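Local coordinates for protein glucuronan lyase A (PDB 2ZZJ) that probably cleaves beta-1,4-linked glucuronan chains internally as a lyase, using a beta-jelly-roll fold that carries a bound calcium ion, at residues Y70-R75 against V219-V224; V30-T35 against G149-V154; S36-T41 against S54-N59. All blocks are in the same frame, centred on the assembly; numbering follows the deposited sequence.

How the contacts relate
From the N terminus, the chain first passes through the loop 30-35, which gives a calcium ligand, and runs on into 36-41, where Ser36, just ahead of strand 37-43, gives another. Contact 3 closes soonest: after a short excursion, 54-59 comes back in the second sheet and faces 36-41 across the interior. The chain then enters 70-75, whose partner, 219-224, comes only near the C terminus, so contact 1 closes a long loop. Contact 2, joining 30-35 to 149-154, encloses contact 3 and crosses contact 1. Strand 219-224 lies between 70-75 and 36-41 in one sheet, and 149-154 leads into the strand flanking 70-75. All three contacts include a calcium ligand.

Contact 1 of 3, residues Y70-R75 against V219-V224. With CA (calcium ion), chain B.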
loop_
_atom_site.group_PDB
_atom_site.type_symbol
_atom_site.label_atom_id
_atom_site.label_comp_id
_atom_site.label_asym_id
_atom_site.label_seq_id
_atom_site.Cartn_x
_atom_site.Cartn_y
_atom_site.Cartn_z
ATOM N N TYR A 70 -0.553 -9.497 -6.215
ATOM C CA TYR A 70 -0.215 -9.145 -4.828
ATOM C C TYR A 70 -1.460 -9.407 -3.983
ATOM O O TYR A 70 -2.569 -9.093 -4.412
ATOM C CB TYR A 70 0.107 -7.644 -4.734
ATOM C CG TYR A 70 1.208 -7.263 -5.698
ATOM C CD1 TYR A 70 2.562 -7.295 -5.300
ATOM C CD2 TYR A 70 0.915 -6.951 -7.026
ATOM C CE1 TYR A 70 3.593 -6.981 -6.229
ATOM C CE2 TYR A 70 1.942 -6.650 -7.940
ATOM C CZ TYR A 70 3.252 -6.651 -7.515
ATOM O OH TYR A 70 4.248 -6.356 -8.409
ATOM N N GLY A 71 -1.283 -9.941 -2.782
ATOM C CA GLY A 71 -2.417 -10.196 -1.889
ATOM C C GLY A 71 -1.998 -9.809 -0.473
ATOM O O GLY A 71 -0.823 -9.989 -0.086
ATOM N N PHE A 72 -2.929 -9.291 0.310
ATOM C CA PHE A 72 -2.692 -9.120 1.761
ATOM C C PHE A 72 -3.999 -9.032 2.484
ATOM O O PHE A 72 -5.049 -8.707 1.867
ATOM C CB PHE A 72 -1.826 -7.920 2.094
ATOM C CG PHE A 72 -2.405 -6.594 1.641
ATOM C CD1 PHE A 72 -3.049 -5.768 2.554
ATOM C CD2 PHE A 72 -2.289 -6.187 0.307
ATOM C CE1 PHE A 72 -3.588 -4.511 2.146
ATOM C CE2 PHE A 72 -2.820 -4.956 -0.117
ATOM C CZ PHE A 72 -3.472 -4.126 0.800
ATOM N N ALA A 73 -3.953 -9.363 3.775
ATOM C CA ALA A 73 -5.120 -9.105 4.597
ATOM C C ALA A 73 -4.828 -7.910 5.492
ATOM O O ALA A 73 -3.693 -7.733 5.940
ATOM C CB ALA A 73 -5.462 -10.332 5.441
ATOM N N PHE A 74 -5.833 -7.097 5.765
ATOM C CA PHE A 74 -5.683 -5.977 6.720
ATOM C C PHE A 74 -6.955 -5.771 7.529
ATOM O O PHE A 74 -8.027 -6.223 7.131
ATOM C CB PHE A 74 -5.266 -4.670 6.021
ATOM C CG PHE A 74 -6.415 -3.949 5.357
ATOM C CD1 PHE A 74 -7.102 -2.941 6.030
ATOM C CD2 PHE A 74 -6.849 -4.342 4.074
ATOM C CE1 PHE A 74 -8.205 -2.271 5.419
ATOM C CE2 PHE A 74 -7.968 -3.686 3.446
ATOM C CZ PHE A 74 -8.625 -2.664 4.134
ATOM N N ARG A 75 -6.813 -5.076 8.654
ATOM C CA ARG A 75 -7.896 -4.886 9.590
ATOM C C ARG A 75 -7.705 -3.538 10.262
ATOM O O ARG A 75 -6.634 -3.251 10.801
ATOM C CB ARG A 75 -7.842 -5.991 10.640
ATOM C CG ARG A 75 -8.952 -5.891 11.693
ATOM C CD ARG A 75 -8.652 -6.885 12.791
ATOM N NE ARG A 75 -9.719 -6.954 13.790
ATOM C CZ ARG A 75 -9.791 -6.163 14.854
ATOM N NH1 ARG A 75 -8.889 -5.230 15.047
ATOM N NH2 ARG A 75 -10.778 -6.315 15.737
ATOM N N VAL A 219 -3.673 -0.512 12.698
ATOM C CA VAL A 219 -4.063 -1.356 11.556
ATOM C C VAL A 219 -3.242 -2.650 11.671
ATOM O O VAL A 219 -2.033 -2.579 11.971
ATOM C CB VAL A 219 -3.791 -0.679 10.195
ATOM C CG1 VAL A 219 -4.266 -1.651 9.029
ATOM C CG2 VAL A 219 -4.509 0.692 10.101
ATOM N N TRP A 220 -3.887 -3.801 11.490
ATOM C CA TRP A 220 -3.234 -5.106 11.528
ATOM C C TRP A 220 -3.080 -5.635 10.097
ATOM O O TRP A 220 -3.884 -5.267 9.219
ATOM C CB TRP A 220 -4.058 -6.099 12.334
ATOM C CG TRP A 220 -4.084 -5.834 13.810
ATOM C CD1 TRP A 220 -3.421 -6.537 14.791
ATOM C CD2 TRP A 220 -4.780 -4.790 14.474
ATOM N NE1 TRP A 220 -3.701 -5.996 16.049
ATOM C CE2 TRP A 220 -4.529 -4.924 15.868
ATOM C CE3 TRP A 220 -5.599 -3.749 14.035
ATOM C CZ2 TRP A 220 -5.057 -4.045 16.801
ATOM C CZ3 TRP A 220 -6.155 -2.886 14.993
ATOM C CH2 TRP A 220 -5.875 -3.039 16.344
ATOM N N TYR A 221 -2.061 -6.478 9.869
ATOM C CA TYR A 221 -1.813 -7.080 8.567
ATOM C C TYR A 221 -1.482 -8.544 8.732
ATOM O O TYR A 221 -0.937 -8.957 9.772
ATOM C CB TYR A 221 -0.605 -6.419 7.898
ATOM C CG TYR A 221 -0.853 -5.003 7.475
ATOM C CD1 TYR A 221 -1.252 -4.723 6.160
ATOM C CD2 TYR A 221 -0.713 -3.957 8.365
ATOM C CE1 TYR A 221 -1.494 -3.378 5.737
ATOM C CE2 TYR A 221 -0.965 -2.609 7.967
ATOM C CZ TYR A 221 -1.330 -2.350 6.661
ATOM O OH TYR A 221 -1.505 -1.032 6.307
ATOM N N ASP A 222 -1.727 -9.308 7.687
ATOM C CA ASP A 222 -1.376 -10.726 7.692
ATOM C C ASP A 222 -1.381 -11.262 6.268
ATOM O O ASP A 222 -1.944 -10.633 5.369
ATOM C CB ASP A 222 -2.415 -11.467 8.542
ATOM C CG ASP A 222 -1.907 -12.820 9.069
ATOM O OD1 ASP A 222 -0.774 -13.253 8.713
ATOM O OD2 ASP A 222 -2.672 -13.431 9.829
ATOM N N GLU A 223 -0.803 -12.455 6.087
ATOM C CA GLU A 223 -0.978 -13.228 4.900
ATOM C C GLU A 223 -0.663 -12.395 3.627
ATOM O O GLU A 223 -1.529 -12.205 2.770
ATOM C CB GLU A 223 -2.429 -13.806 4.891
ATOM C CG GLU A 223 -2.643 -15.008 4.017
ATOM C CD GLU A 223 -1.915 -16.293 4.507
ATOM O OE1 GLU A 223 -2.091 -17.294 3.780
ATOM O OE2 GLU A 223 -1.179 -16.303 5.543
ATOM N N VAL A 224 0.572 -11.900 3.535
ATOM C CA VAL A 224 1.004 -11.096 2.389
ATOM C C VAL A 224 1.749 -11.995 1.419
ATOM O O VAL A 224 2.544 -12.857 1.854
ATOM C CB VAL A 224 1.944 -9.929 2.826
ATOM C CG1 VAL A 224 2.232 -8.978 1.631
ATOM C CG2 VAL A 224 1.329 -9.121 4.006
HETATM CA CA CA B . -0.798 -15.194 10.198
HETATM O O HOH W 1 -0.915 -16.523 8.191
HETATM O O HOH W 2 0.704 -16.825 11.319
#
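The carbonyl oxygen of Arg75 meets three groups of the adjoining strand. Trp220 N donates to Arg75 O at 2.9 Å, in the carbonyl plane and nearly straight (165° at the hydrogen). Val219 CA adds a C-H...O contact to the same Arg75 O at 3.3 Å, and Trp220 CE3, at the edge of the indole, lies 3.4 Å from it. The return bond from Arg75 N to Trp220 O is more bent. Two residues back along 70-75, Ala73 pairs with Asp222 as a second hydrogen-bonded pair; Ala73 N reaches Asp222 O at 2.9 Å, whereas Asp222 N comes to Ala73 O from above the carbonyl plane. These antiparallel strands, at 157°, belong to one sheet of the jelly roll, and where strand 216-227 pairs with strand 2-6, Glu223 and Val224 make a G1 beta bulge.

On the face shared with Ala73, Arg75 carries its CG anti to the backbone N (chi1 -180°) and runs extended alongside Trp220. Its NH1 sits over the indole rim, 3.6 Å from Trp220 CZ3, with the guanidinium almost perpendicular to the ring; any cation-pi attraction is weak, and NH1 also bonds a citrate probably acquired in crystallisation. On that same face, Asp222 holds calcium through both carboxylate oxygens, OD1 at 2.4 Å, and a calcium-bound water donates to Glu223 OE2, which Tyr5 also bonds. On the interior face Phe74 CB packs 4.0 Å from Tyr221 CE1, Phe72 CD1 meets the edge of the same phenol ring, and Tyr221 OH bonds Ile89 O in the facing sheet.

Contact 2 of 3, residues V30-T35 against G149-V154; sequences VVFKGT and GAWHRV. With CA (calcium ion), chain B.
Phe32 sets its CB over the centre of the Trp151 six-membered ring, 3.7 Å from the centroid and 16° off the ring normal: a CH-pi contact across one indole face. With CG of Phe32 anti to its main-chain nitrogen (chi1 176°), the phenyl is carried past the indole rather than onto it, so that the two rings meet obliquely and Phe32 CD1 lies 3.6 Å from Trp151 CB. The far end of the phenyl rests on the aliphatic part of Arg153, with Phe32 CZ 3.8 Å from Arg153 CG. Val30 completes the apolar set, its CG1 being 4.1 Å from Trp151 CZ2.

Polar contacts lie around the rims. Trp151 NE1 donates to a water in the indole plane at 2.9 Å, and Val31 N bonds that same water weakly. Replacing Trp151 by an alanine would probably open a gap beneath Phe32 and leave the bridging water without its indole donor. Arg153, bent along its chain, turns back to give NH1 to Trp151 O at 3.1 Å within its guanidinium plane, while its NE makes a salt bridge with Asp236.

Metal coordination fixes the next residue of the loop: Lys33 O binds calcium at 2.3 Å, together with Asp7, Ser36 and Asp222.

Between loop 30-35 and the start of strand 152-160, then, the attraction is chiefly dispersion against an aromatic face, which sets spacing better than direction; the firmer, ionic hold on this loop probably comes from Lys33 O on the calcium.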
loop_
_atom_site.group_PDB
_atom_site.type_symbol
_atom_site.label_atom_id
_atom_site.label_comp_id
_atom_site.label_asym_id
_atom_site.label_seq_id
_atom_site.Cartn_x
_atom_site.Cartn_y
_atom_site.Cartn_z
ATOM N N VAL A 30 -4.981 -10.867 17.579
ATOM C CA VAL A 30 -5.786 -10.366 16.467
ATOM C C VAL A 30 -5.050 -10.877 15.237
ATOM O O VAL A 30 -4.005 -10.351 14.883
ATOM C CB VAL A 30 -5.852 -8.814 16.460
ATOM C CG1 VAL A 30 -6.653 -8.309 15.251
ATOM C CG2 VAL A 30 -6.457 -8.271 17.797
ATOM N N VAL A 31 -5.572 -11.948 14.655
ATOM C CA VAL A 31 -4.850 -12.722 13.639
ATOM C C VAL A 31 -5.817 -13.137 12.539
ATOM O O VAL A 31 -6.945 -13.515 12.827
ATOM C CB VAL A 31 -4.176 -13.972 14.277
ATOM C CG1 VAL A 31 -3.710 -14.947 13.216
ATOM C CG2 VAL A 31 -3.009 -13.552 15.164
ATOM N N PHE A 32 -5.387 -13.073 11.271
ATOM C CA PHE A 32 -6.236 -13.544 10.205
ATOM C C PHE A 32 -6.125 -15.076 9.983
ATOM O O PHE A 32 -7.136 -15.763 9.835
ATOM C CB PHE A 32 -5.955 -12.780 8.892
ATOM C CG PHE A 32 -6.740 -13.297 7.716
ATOM C CD1 PHE A 32 -8.138 -13.169 7.684
ATOM C CD2 PHE A 32 -6.085 -13.918 6.648
ATOM C CE1 PHE A 32 -8.890 -13.669 6.612
ATOM C CE2 PHE A 32 -6.826 -14.422 5.547
ATOM C CZ PHE A 32 -8.241 -14.303 5.538
ATOM N N LYS A 33 -4.911 -15.593 9.957
ATOM C CA LYS A 33 -4.669 -17.024 9.711
ATOM C C LYS A 33 -3.478 -17.420 10.564
ATOM O O LYS A 33 -2.573 -16.596 10.782
ATOM C CB LYS A 33 -4.389 -17.254 8.217
ATOM C CG LYS A 33 -4.394 -18.705 7.774
ATOM C CD LYS A 33 -3.994 -18.888 6.283
ATOM C CE LYS A 33 -4.960 -18.176 5.309
ATOM N NZ LYS A 33 -4.680 -18.425 3.822
ATOM N N GLY A 34 -3.451 -18.671 11.044
ATOM C CA GLY A 34 -2.321 -19.109 11.872
ATOM C C GLY A 34 -2.353 -18.450 13.236
ATOM O O GLY A 34 -3.417 -18.137 13.742
ATOM N N THR A 35 -1.193 -18.203 13.829
ATOM C CA THR A 35 -1.148 -17.731 15.216
ATOM C C THR A 35 -0.434 -16.397 15.356
ATOM O O THR A 35 -0.101 -15.970 16.466
ATOM C CB THR A 35 -0.412 -18.769 16.123
ATOM O OG1 THR A 35 0.925 -18.952 15.641
ATOM C CG2 THR A 35 -1.112 -20.098 16.078
ATOM N N GLY A 149 -12.822 -3.140 12.352
ATOM C CA GLY A 149 -12.817 -4.295 13.243
ATOM C C GLY A 149 -13.012 -5.650 12.588
ATOM O O GLY A 149 -13.236 -6.646 13.298
ATOM N N ALA A 150 -12.841 -5.702 11.263
ATOM C CA ALA A 150 -12.975 -6.926 10.489
ATOM C C ALA A 150 -11.789 -7.107 9.533
ATOM O O ALA A 150 -11.377 -6.143 8.886
ATOM C CB ALA A 150 -14.279 -6.868 9.672
ATOM N N TRP A 151 -11.309 -8.343 9.389
ATOM C CA TRP A 151 -10.245 -8.636 8.397
ATOM C C TRP A 151 -10.783 -8.511 6.984
ATOM O O TRP A 151 -11.796 -9.168 6.616
ATOM C CB TRP A 151 -9.672 -10.035 8.591
ATOM C CG TRP A 151 -8.755 -10.113 9.770
ATOM C CD1 TRP A 151 -9.040 -10.582 11.032
ATOM C CD2 TRP A 151 -7.409 -9.672 9.793
ATOM N NE1 TRP A 151 -7.927 -10.476 11.828
ATOM C CE2 TRP A 151 -6.907 -9.922 11.088
ATOM C CE3 TRP A 151 -6.568 -9.072 8.835
ATOM C CZ2 TRP A 151 -5.596 -9.600 11.452
ATOM C CZ3 TRP A 151 -5.276 -8.763 9.189
ATOM C CH2 TRP A 151 -4.797 -9.026 10.496
ATOM N N HIS A 152 -10.119 -7.695 6.182
ATOM C CA HIS A 152 -10.404 -7.572 4.752
ATOM C C HIS A 152 -9.249 -8.119 3.930
ATOM O O HIS A 152 -8.145 -8.160 4.412
ATOM C CB HIS A 152 -10.642 -6.112 4.397
ATOM C CG HIS A 152 -11.814 -5.532 5.127
ATOM N ND1 HIS A 152 -13.109 -5.979 4.925
ATOM C CD2 HIS A 152 -11.888 -4.553 6.060
ATOM C CE1 HIS A 152 -13.927 -5.300 5.713
ATOM N NE2 HIS A 152 -13.219 -4.408 6.395
ATOM N N ARG A 153 -9.535 -8.562 2.710
ATOM C CA ARG A 153 -8.580 -9.265 1.909
ATOM C C ARG A 153 -8.532 -8.608 0.557
ATOM O O ARG A 153 -9.568 -8.488 -0.127
ATOM C CB ARG A 153 -8.981 -10.758 1.754
ATOM C CG ARG A 153 -8.981 -11.564 3.078
ATOM C CD ARG A 153 -10.318 -11.470 3.851
ATOM N NE ARG A 153 -11.463 -11.991 3.096
ATOM C CZ ARG A 153 -12.733 -11.632 3.334
ATOM N NH1 ARG A 153 -13.020 -10.740 4.297
ATOM N NH2 ARG A 153 -13.719 -12.142 2.600
ATOM N N VAL A 154 -7.322 -8.217 0.152
ATOM C CA VAL A 154 -7.112 -7.413 -1.050
ATOM C C VAL A 154 -6.233 -8.231 -1.980
ATOM O O VAL A 154 -5.221 -8.815 -1.534
ATOM C CB VAL A 154 -6.392 -6.058 -0.739
ATOM C CG1 VAL A 154 -6.033 -5.306 -2.035
ATOM C CG2 VAL A 154 -7.248 -5.165 0.176
HETATM CA CA CA B . -0.798 -15.194 10.198
HETATM O O HOH W 3 -8.855 -11.210 14.512
HETATM O O HOH W 2 0.704 -16.825 11.319
HETATM O O HOH W 1 -0.915 -16.523 8.191
#

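Contact 3 of 3, residues S36-T41 against S54-N59; sequences SALKMT and SEVDHN. With CA (calcium ion), chain B.
A bend at chi2 (57°) shapes the Met40 chain so that CG lies by Ser54 and CE reaches Val56, while the Ser54 hydroxyl, beside its own backbone N (chi1 -74°), is turned to the main chain of Thr41. The two segments lie in opposing sheets of the jelly-roll sandwich, strand 37-43 in the sheet that holds 219-224 and strand 53-63 in the other; their axes approach to 6.9 Å, too far apart for strand pairing.

Side chains therefore make the contact, apart from two backbone carbonyls. Met40 CG lies against the backbone at Ser54 O, 3.3 Å away, and its CE is 4.0 Å from Val56 CG2, the two side chains crossing at about a right angle. Leu38 CD1 touches the same Val56 methyl from two residues earlier in the strand, at 4.4 Å, and Trp13 packs on both Leu38 and Val56. Within its own sheet Met40 also touches Tyr221 of the adjacent strand.

Just before strand 37-43 begins, Ser36 O coordinates calcium at 2.4 Å. Between these two segments one hydrogen bond is made: Ser54 OG donates to Thr41 O at 2.7 Å, tilted 33° from the carbonyl plane.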
loop_
_atom_site.group_PDB
_atom_site.type_symbol
_atom_site.label_atom_id
_atom_site.label_comp_id
_atom_site.label_asym_id
_atom_site.label_seq_id
_atom_site.Cartn_x
_atom_site.Cartn_y
_atom_site.Cartn_z
ATOM N N SER A 36 -0.179 -15.727 14.232
ATOM C CA SER A 36 0.584 -14.502 14.267
ATOM C C SER A 36 0.035 -13.522 13.250
ATOM O O SER A 36 -0.427 -13.934 12.181
ATOM C CB SER A 36 2.033 -14.803 13.917
ATOM O OG SER A 36 2.843 -13.708 14.292
ATOM N N ALA A 37 0.080 -12.242 13.591
ATOM C CA ALA A 37 -0.128 -11.179 12.587
ATOM C C ALA A 37 0.746 -9.983 12.959
ATOM O O ALA A 37 1.375 -9.991 14.022
ATOM C CB ALA A 37 -1.583 -10.803 12.525
ATOM N N LEU A 38 0.754 -8.943 12.126
ATOM C CA LEU A 38 1.512 -7.740 12.423
ATOM C C LEU A 38 0.577 -6.632 12.793
ATOM O O LEU A 38 -0.463 -6.492 12.160
ATOM C CB LEU A 38 2.344 -7.311 11.220
ATOM C CG LEU A 38 3.448 -8.297 10.831
ATOM C CD1 LEU A 38 4.153 -7.858 9.537
ATOM C CD2 LEU A 38 4.483 -8.457 11.966
ATOM N N LYS A 39 0.937 -5.865 13.824
ATOM C CA LYS A 39 0.166 -4.686 14.232
ATOM C C LYS A 39 1.002 -3.443 13.949
ATOM O O LYS A 39 2.147 -3.346 14.405
ATOM C CB LYS A 39 -0.182 -4.751 15.721
ATOM C CG LYS A 39 -1.004 -3.551 16.194
ATOM C CD LYS A 39 -1.408 -3.672 17.662
ATOM C CE LYS A 39 -0.172 -3.671 18.565
ATOM N NZ LYS A 39 -0.634 -3.355 19.977
ATOM N N MET A 40 0.453 -2.501 13.178
ATOM C CA MET A 40 1.122 -1.235 12.892
ATOM C C MET A 40 0.356 -0.135 13.615
ATOM O O MET A 40 -0.880 -0.092 13.539
ATOM C CB MET A 40 1.110 -0.908 11.388
ATOM C CG MET A 40 2.168 -1.645 10.544
ATOM S SD MET A 40 2.044 -3.407 10.703
ATOM C CE MET A 40 2.920 -3.878 9.206
ATOM N N THR A 41 1.071 0.735 14.319
ATOM C CA THR A 41 0.424 1.911 14.955
ATOM C C THR A 41 1.153 3.198 14.610
ATOM O O THR A 41 2.383 3.195 14.318
ATOM C CB THR A 41 0.269 1.763 16.500
ATOM O OG1 THR A 41 1.499 2.109 17.160
ATOM C CG2 THR A 41 -0.155 0.354 16.866
ATOM N N SER A 54 4.537 3.631 9.404
ATOM C CA SER A 54 4.817 2.386 10.148
ATOM C C SER A 54 4.617 1.245 9.138
ATOM O O SER A 54 3.486 0.836 8.888
ATOM C CB SER A 54 3.890 2.219 11.345
ATOM O OG SER A 54 4.220 3.093 12.403
ATOM N N GLU A 55 5.703 0.761 8.532
ATOM C CA GLU A 55 5.619 -0.108 7.347
ATOM C C GLU A 55 6.657 -1.239 7.411
ATOM O O GLU A 55 7.661 -1.142 8.155
ATOM C CB GLU A 55 5.891 0.699 6.050
ATOM C CG GLU A 55 4.771 1.689 5.637
ATOM C CD GLU A 55 5.173 2.585 4.477
ATOM O OE1 GLU A 55 6.371 2.991 4.405
ATOM O OE2 GLU A 55 4.301 2.880 3.625
ATOM N N VAL A 56 6.388 -2.304 6.658
ATOM C CA VAL A 56 7.390 -3.326 6.396
ATOM C C VAL A 56 7.593 -3.390 4.900
ATOM O O VAL A 56 6.641 -3.200 4.131
ATOM C CB VAL A 56 7.004 -4.684 6.960
ATOM C CG1 VAL A 56 7.031 -4.614 8.499
ATOM C CG2 VAL A 56 5.564 -5.118 6.440
ATOM N N ASP A 57 8.852 -3.598 4.473
ATOM C CA ASP A 57 9.205 -3.436 3.054
ATOM C C ASP A 57 9.585 -4.779 2.466
ATOM O O ASP A 57 10.357 -5.545 3.084
ATOM C CB ASP A 57 10.430 -2.527 2.828
ATOM C CG ASP A 57 10.231 -1.087 3.283
ATOM O OD1 ASP A 57 9.119 -0.735 3.728
ATOM O OD2 ASP A 57 11.256 -0.320 3.239
ATOM N N HIS A 58 9.048 -5.055 1.285
ATOM C CA HIS A 58 9.525 -6.145 0.440
ATOM C C HIS A 58 10.169 -5.467 -0.752
ATOM O O HIS A 58 9.478 -4.942 -1.604
ATOM C CB HIS A 58 8.372 -7.027 -0.034
ATOM C CG HIS A 58 8.776 -8.066 -1.035
ATOM N ND1 HIS A 58 9.607 -9.123 -0.711
ATOM C CD2 HIS A 58 8.445 -8.234 -2.336
ATOM C CE1 HIS A 58 9.780 -9.889 -1.776
ATOM N NE2 HIS A 58 9.095 -9.369 -2.775
ATOM N N ASN A 59 11.497 -5.463 -0.799
ATOM C CA ASN A 59 12.187 -4.661 -1.829
ATOM C C ASN A 59 11.864 -4.981 -3.274
ATOM O O ASN A 59 11.767 -4.083 -4.115
ATOM C CB ASN A 59 13.704 -4.688 -1.578
ATOM C CG ASN A 59 14.094 -3.881 -0.365
ATOM O OD1 ASN A 59 13.398 -2.926 -0.003
ATOM N ND2 ASN A 59 15.196 -4.271 0.295
HETATM CA CA CA B . -0.798 -15.194 10.198
HETATM O O HOH W 2 0.704 -16.825 11.319
HETATM O O HOH W 1 -0.915 -16.523 8.191
#